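Local coordinates for protein cysteine synthase (Fusobacterium nucleatum subsp. nucleatum strain ATCC 25586, PDB 5XEM) that probably makes L-cysteine and acetate from O-acetyl-L-serine and hydrogen sulfide with the help of pyridoxal 5'-phosphate, and is captured here with L-lanthionine bound as a Schiff base, at residues M53-E56 with A57-E60; M256-L259 with S260-G264. All coordinates share one frame; numbering follows the deposited sequence. Where two conformers were deposited one is given.

The two contacts are the C-terminal turns of two separate helices, set on opposite sides of the chain's centre. Contact 1 closes helix 46-60, whose first residue, Lys46, is the predicted cofactor-attachment lysine; contact 2 lies much later in the chain, at the end of helix 249-263, which follows strand 245-247 at the edge of the six-stranded mixed sheet. Their centres are about 38 Å apart and their nearest atoms about 24 Å, so they do not touch, although both belong to the same pyridoxal-phosphate-dependent enzyme fold. The former packs within its own subunit and carries a calcium ion at the surface, whereas the latter meets the second subunit of the dimer.

Contact 1: residues M53-E56 with A57-E60; sequences MIEE and AEKE. With CA (calcium ion), chain I.
Lys59 runs back along the helix over the turn formed by Glu55 and Glu56. Its CB lies 3.6 Å from Glu56 O, and its CG 3.4 Å from Glu55 O, the same carbonyl that accepts the Lys59 backbone N-H. CD then passes 3.9 Å from Glu56 OE1. The chain stays extended as far as CE and bends only at its last torsion (chi4 54°), which brings NZ to 4.0 Å from Glu55 CB. The ammonium stops short of a salt bridge, Lys59 NZ lying 4.6 Å from Glu55 OE1. A water joins Lys59 NZ, from which it accepts, to the backbone Glu55 O and to Glu58 OE1. Glu58 OE1 also forms a salt bridge with Lys88 NZ, and Glu58 OE2 a hydrogen bond with Tyr90 OH. Glu60 OE1 binds a calcium ion at 2.4 Å, alongside three waters, one of which donates to Lys59 O. Backbone i to i+4 bonds from Ala57 through Glu60 hold the turns together. The inner side of the helix rests on its neighbours: Ile54 packs on Leu81 and Lys88 of helix 76-88, Met53 on Asn151 of helix 151-167, with Glu56 at the margin, and Ile54 and Ala57 meet Ile63 in the following loop.

Contact 2: residues M256-L259 with S260-G264; sequences MREL and SFKEG
Phe261 folds its ring back over the preceding turn, so that Arg257 O lies over one face, 3.2 Å from CG. The same oxygen accepts the Phe261 backbone N-H in a bond of 2.9 Å (N-H...O 167°), so one carbonyl meets both the amide and the ring. Glu258 has two conformers, so its contacts are less certain. In one of them OE1 approaches the ring at its edge, and a bend at chi2 (68°) lays the carboxylate against the aliphatic part of Lys262, with Glu258 OE2 3.2 Å from Lys262 CE. Lys262 NZ turns away from this carboxylate and ends 4.4 Å from Glu258 OE2, beyond a salt bridge. At the end of the helix, Leu259 O accepts from Glu263 N, the donor standing above the carbonyl plane; Gly264, with positive phi, then takes the chain out of the helix.

Outward from this turn, Leu259 packs on Thr271 and Phe275 of helix 269-284, and the Glu263 carboxylate is fixed by the backbone amides of Asn23, Asn24 and Ile25. Ser260 OG hydrogen-bonds to Ala110 O of the second subunit, whose Ala110 also packs on Phe261. The chemistry is thus divided: buried Ser260 and Glu263 spend their polar atoms on backbone groups of the dimer partner and of a nearby loop, while any attraction between Glu258 and Lys262 is probably weak and depends on the glutamate's conformer.

Contact 1: residues M53-E56 with A57-E60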
ATOM      1  N   MET A  53      -7.150 -19.998   3.596  1.00 10.81           N
ATOM      2  CA  MET A  53      -7.752 -20.976   2.682  1.00 10.96           C
ATOM      3  C   MET A  53      -6.684 -21.820   2.009  1.00 12.16           C
ATOM      4  O   MET A  53      -6.839 -23.063   1.889  1.00 11.29           O
ATOM      5  CB  MET A  53      -8.650 -20.302   1.646  1.00 11.21           C
ATOM      6  CG  MET A  53      -9.892 -19.688   2.253  1.00 11.13           C
ATOM      7  SD  MET A  53     -11.088 -19.104   1.027  1.00 11.53           S
ATOM      8  CE  MET A  53     -10.163 -17.794   0.205  1.00 12.11           C
ATOM      9  N   ILE A  54      -5.586 -21.183   1.593  1.00 11.34           N
ATOM     10  CA  ILE A  54      -4.534 -21.936   0.912  1.00 12.61           C
ATOM     11  C   ILE A  54      -3.793 -22.842   1.886  1.00 12.42           C
ATOM     12  O   ILE A  54      -3.604 -24.028   1.605  1.00 12.11           O
ATOM     13  CB  ILE A  54      -3.534 -21.029   0.151  1.00 12.69           C
ATOM     14  CG1 ILE A  54      -4.216 -20.375  -1.045  1.00 13.52           C
ATOM     15  CG2 ILE A  54      -2.317 -21.844  -0.319  1.00 12.17           C
ATOM     16  CD1 ILE A  54      -4.871 -21.308  -2.028  1.00 15.33           C
ATOM     17  N   GLU A  55      -3.388 -22.288   3.025  1.00 13.16           N
ATOM     18  CA  GLU A  55      -2.626 -23.065   4.008  1.00 14.77           C
ATOM     19  C   GLU A  55      -3.419 -24.269   4.525  1.00 14.18           C
ATOM     20  O   GLU A  55      -2.866 -25.378   4.584  1.00 13.37           O
ATOM     21  CB  GLU A  55      -2.165 -22.211   5.152  1.00 15.96           C
ATOM     22  CG  GLU A  55      -0.982 -21.335   4.798  1.00 18.54           C
ATOM     23  CD  GLU A  55      -0.422 -20.648   6.016  1.00 19.40           C
ATOM     24  OE1 GLU A  55      -1.127 -20.443   7.032  1.00 23.22           O
ATOM     25  OE2 GLU A  55       0.759 -20.278   5.934  1.00 22.71           O
ATOM     26  N   GLU A  56      -4.705 -24.079   4.822  1.00 13.42           N
ATOM     27  CA  GLU A  56      -5.516 -25.217   5.267  1.00 14.45           C
ATOM     28  C   GLU A  56      -5.651 -26.291   4.170  1.00 13.22           C
ATOM     29  O   GLU A  56      -5.562 -27.485   4.470  1.00 14.24           O
ATOM     30  CB  GLU A  56      -6.877 -24.775   5.822  1.00 15.73           C
ATOM     31  CG  GLU A  56      -6.835 -24.013   7.162  1.00 17.29           C
ATOM     32  CD  GLU A  56      -5.994 -24.695   8.233  1.00 19.87           C
ATOM     33  OE1 GLU A  56      -6.113 -25.918   8.403  1.00 21.06           O
ATOM     34  OE2 GLU A  56      -5.203 -24.024   8.924  1.00 23.78           O
ATOM     35  N   ALA A  57      -5.846 -25.908   2.904  1.00 12.42           N
ATOM     36  CA  ALA A  57      -5.965 -26.867   1.800  1.00 12.11           C
ATOM     37  C   ALA A  57      -4.630 -27.586   1.553  1.00 12.39           C
ATOM     38  O   ALA A  57      -4.592 -28.787   1.241  1.00 12.60           O
ATOM     39  CB  ALA A  57      -6.450 -26.180   0.511  1.00 11.90           C
ATOM     40  N   GLU A  58      -3.527 -26.879   1.743  1.00 12.37           N
ATOM     41  CA  GLU A  58      -2.209 -27.528   1.702  1.00 13.70           C
ATOM     42  C   GLU A  58      -2.125 -28.657   2.719  1.00 14.13           C
ATOM     43  O   GLU A  58      -1.726 -29.796   2.380  1.00 14.24           O
ATOM     44  CB  GLU A  58      -1.108 -26.494   1.978  1.00 14.48           C
ATOM     45  CG  GLU A  58      -0.815 -25.609   0.787  1.00 15.79           C
ATOM     46  CD  GLU A  58       0.244 -24.545   1.068  1.00 16.96           C
ATOM     47  OE1 GLU A  58       0.349 -24.097   2.223  1.00 19.91           O
ATOM     48  OE2 GLU A  58       0.994 -24.185   0.143  1.00 19.91           O
ATOM     49  N   LYS A  59      -2.495 -28.346   3.952  1.00 14.96           N
ATOM     50  CA  LYS A  59      -2.437 -29.319   5.051  1.00 16.75           C
ATOM     51  C   LYS A  59      -3.385 -30.487   4.832  1.00 17.17           C
ATOM     52  O   LYS A  59      -3.065 -31.636   5.213  1.00 15.78           O
ATOM     53  CB  LYS A  59      -2.753 -28.643   6.376  1.00 18.82           C
ATOM     54  CG  LYS A  59      -1.710 -27.659   6.882  1.00 21.06           C
ATOM     55  CD  LYS A  59      -2.347 -26.869   8.025  1.00 24.10           C
ATOM     56  CE  LYS A  59      -1.422 -25.875   8.697  1.00 27.63           C
ATOM     57  NZ  LYS A  59      -0.804 -24.957   7.706  1.00 31.28           N
ATOM     58  N   GLU A  60      -4.522 -30.219   4.171  1.00 15.20           N
ATOM     59  CA  GLU A  60      -5.472 -31.268   3.796  1.00 17.15           C
ATOM     60  C   GLU A  60      -4.985 -32.177   2.681  1.00 16.45           C
ATOM     61  O   GLU A  60      -5.578 -33.246   2.446  1.00 16.92           O
ATOM     62  CB  GLU A  60      -6.817 -30.648   3.378  1.00 18.18           C
ATOM     63  CG  GLU A  60      -7.573 -29.954   4.481  1.00 20.93           C
ATOM     64  CD  GLU A  60      -8.311 -30.936   5.397  1.00 24.01           C
ATOM     65  OE1 GLU A  60      -7.662 -31.855   5.943  1.00 28.19           O
ATOM     66  OE2 GLU A  60      -9.538 -30.796   5.559  1.00 22.36           O
TER
HETATM   67 CA    CA I 507      -6.558 -32.807   7.843  1.00 36.57          CA
HETATM   68  O   HOH W   1       0.070 -25.229   4.962  1.00 29.29           O
HETATM   69  O   HOH W   2      -4.610 -33.609   6.370  1.00 24.59           O
HETATM   70  O   HOH W   3      -8.598 -32.302   8.609  1.00 30.33           O
HETATM   71  O   HOH W   4      -5.530 -30.548   7.953  1.00 23.31           O

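Contact 2: residues M256-L259 with S260-G264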
ATOM      1  N   MET A 256     -15.198   8.530   1.505  1.00 15.30           N
ATOM      2  CA  MET A 256     -13.847   8.115   1.076  1.00 16.05           C
ATOM      3  C   MET A 256     -12.977   9.373   0.906  1.00 15.70           C
ATOM      4  O   MET A 256     -11.851   9.444   1.377  1.00 15.41           O
ATOM      5  CB  MET A 256     -13.933   7.368  -0.248  1.00 15.97           C
ATOM      6  CG  MET A 256     -12.613   6.857  -0.779  1.00 16.69           C
ATOM      7  SD  MET A 256     -12.891   5.987  -2.323  1.00 18.38           S
ATOM      8  CE  MET A 256     -11.202   5.797  -2.908  1.00 18.57           C
ATOM      9  N   ARG A 257     -13.524  10.369   0.234  1.00 16.86           N
ATOM     10  CA  ARG A 257     -12.792  11.621   0.005  1.00 18.33           C
ATOM     11  C   ARG A 257     -12.523  12.383   1.303  1.00 17.27           C
ATOM     12  O   ARG A 257     -11.436  12.929   1.472  1.00 17.13           O
ATOM     13  CB  ARG A 257     -13.515  12.510  -1.000  1.00 21.49           C
ATOM     14  CG  ARG A 257     -13.543  11.980  -2.425  1.00 25.61           C
ATOM     15  CD  ARG A 257     -14.272  12.965  -3.333  1.00 31.52           C
ATOM     16  NE  ARG A 257     -14.792  12.331  -4.548  1.00 36.23           N
ATOM     17  CZ  ARG A 257     -16.076  12.120  -4.851  1.00 38.39           C
ATOM     18  NH1 ARG A 257     -17.048  12.510  -4.022  1.00 41.07           N
ATOM     19  NH2 ARG A 257     -16.393  11.529  -5.994  1.00 40.42           N
ATOM     20  N   GLU A 258     -13.487  12.423   2.217  1.00 17.31           N
ATOM     21  CA  GLU A 258     -13.324  13.146   3.460  0.50 17.51           C
ATOM     22  C   GLU A 258     -12.222  12.502   4.304  1.00 17.06           C
ATOM     23  O   GLU A 258     -11.417  13.203   4.944  1.00 16.36           O
ATOM     24  CB  GLU A 258     -14.655  13.186   4.216  0.50 19.22           C
ATOM     25  CG  GLU A 258     -14.721  14.232   5.310  0.50 20.58           C
ATOM     26  CD  GLU A 258     -14.710  15.651   4.783  0.50 20.76           C
ATOM     27  OE1 GLU A 258     -14.646  15.862   3.552  0.50 23.09           O
ATOM     28  OE2 GLU A 258     -14.742  16.570   5.623  0.50 22.96           O
ATOM     29  N   LEU A 259     -12.163  11.163   4.296  1.00 14.76           N
ATOM     30  CA  LEU A 259     -11.110  10.458   5.043  1.00 14.09           C
ATOM     31  C   LEU A 259      -9.715  10.831   4.543  1.00 12.81           C
ATOM     32  O   LEU A 259      -8.795  11.030   5.335  1.00 11.74           O
ATOM     33  CB  LEU A 259     -11.315   8.930   4.980  1.00 13.63           C
ATOM     34  CG  LEU A 259     -12.404   8.369   5.911  1.00 14.43           C
ATOM     35  CD1 LEU A 259     -12.858   6.988   5.423  1.00 14.81           C
ATOM     36  CD2 LEU A 259     -11.910   8.321   7.352  1.00 14.62           C
ATOM     37  N   SER A 260      -9.541  10.905   3.233  1.00 13.86           N
ATOM     38  CA  SER A 260      -8.224  11.178   2.710  1.00 14.91           C
ATOM     39  C   SER A 260      -7.912  12.657   2.928  1.00 15.84           C
ATOM     40  O   SER A 260      -6.791  12.983   3.309  1.00 14.89           O
ATOM     41  CB  SER A 260      -8.028  10.740   1.249  1.00 16.25           C
ATOM     42  OG  SER A 260      -9.047  11.219   0.401  1.00 18.97           O
ATOM     43  N   PHE A 261      -8.888  13.533   2.690  1.00 15.59           N
ATOM     44  CA  PHE A 261      -8.696  14.989   2.905  1.00 17.01           C
ATOM     45  C   PHE A 261      -8.397  15.373   4.331  1.00 16.97           C
ATOM     46  O   PHE A 261      -7.558  16.239   4.572  1.00 16.27           O
ATOM     47  CB  PHE A 261      -9.936  15.778   2.514  1.00 18.87           C
ATOM     48  CG  PHE A 261     -10.194  15.878   1.037  1.00 20.93           C
ATOM     49  CD1 PHE A 261      -9.217  15.621   0.088  1.00 23.13           C
ATOM     50  CD2 PHE A 261     -11.469  16.258   0.593  1.00 25.26           C
ATOM     51  CE1 PHE A 261      -9.488  15.747  -1.268  1.00 23.28           C
ATOM     52  CE2 PHE A 261     -11.752  16.385  -0.767  1.00 25.94           C
ATOM     53  CZ  PHE A 261     -10.751  16.133  -1.699  1.00 25.60           C
ATOM     54  N   LYS A 262      -9.130  14.803   5.278  1.00 17.34           N
ATOM     55  CA  LYS A 262      -9.106  15.243   6.686  1.00 18.18           C
ATOM     56  C   LYS A 262      -8.264  14.375   7.595  1.00 16.99           C
ATOM     57  O   LYS A 262      -7.754  14.860   8.602  1.00 16.68           O
ATOM     58  CB  LYS A 262     -10.528  15.314   7.254  1.00 20.31           C
ATOM     59  CG  LYS A 262     -11.507  16.128   6.436  1.00 23.43           C
ATOM     60  CD  LYS A 262     -11.043  17.559   6.220  1.00 28.55           C
ATOM     61  CE  LYS A 262     -12.127  18.383   5.519  1.00 31.81           C
ATOM     62  NZ  LYS A 262     -11.547  19.530   4.760  1.00 33.25           N
ATOM     63  N   GLU A 263      -8.087  13.099   7.253  1.00 14.70           N
ATOM     64  CA  GLU A 263      -7.297  12.202   8.084  1.00 15.31           C
ATOM     65  C   GLU A 263      -6.023  11.650   7.437  1.00 14.26           C
ATOM     66  O   GLU A 263      -5.239  10.953   8.117  1.00 14.58           O
ATOM     67  CB  GLU A 263      -8.153  11.024   8.589  1.00 15.66           C
ATOM     68  CG  GLU A 263      -9.451  11.402   9.287  1.00 16.43           C
ATOM     69  CD  GLU A 263      -9.264  11.981  10.689  1.00 16.39           C
ATOM     70  OE1 GLU A 263      -8.306  11.662  11.423  1.00 17.12           O
ATOM     71  OE2 GLU A 263     -10.116  12.794  11.088  1.00 18.77           O
ATOM     72  N   GLY A 264      -5.816  11.895   6.146  1.00 13.49           N
ATOM     73  CA  GLY A 264      -4.709  11.254   5.423  1.00 13.35           C
ATOM     74  C   GLY A 264      -4.864   9.730   5.345  1.00 13.59           C
ATOM     75  O   GLY A 264      -3.885   9.009   5.171  1.00 12.71           O
TER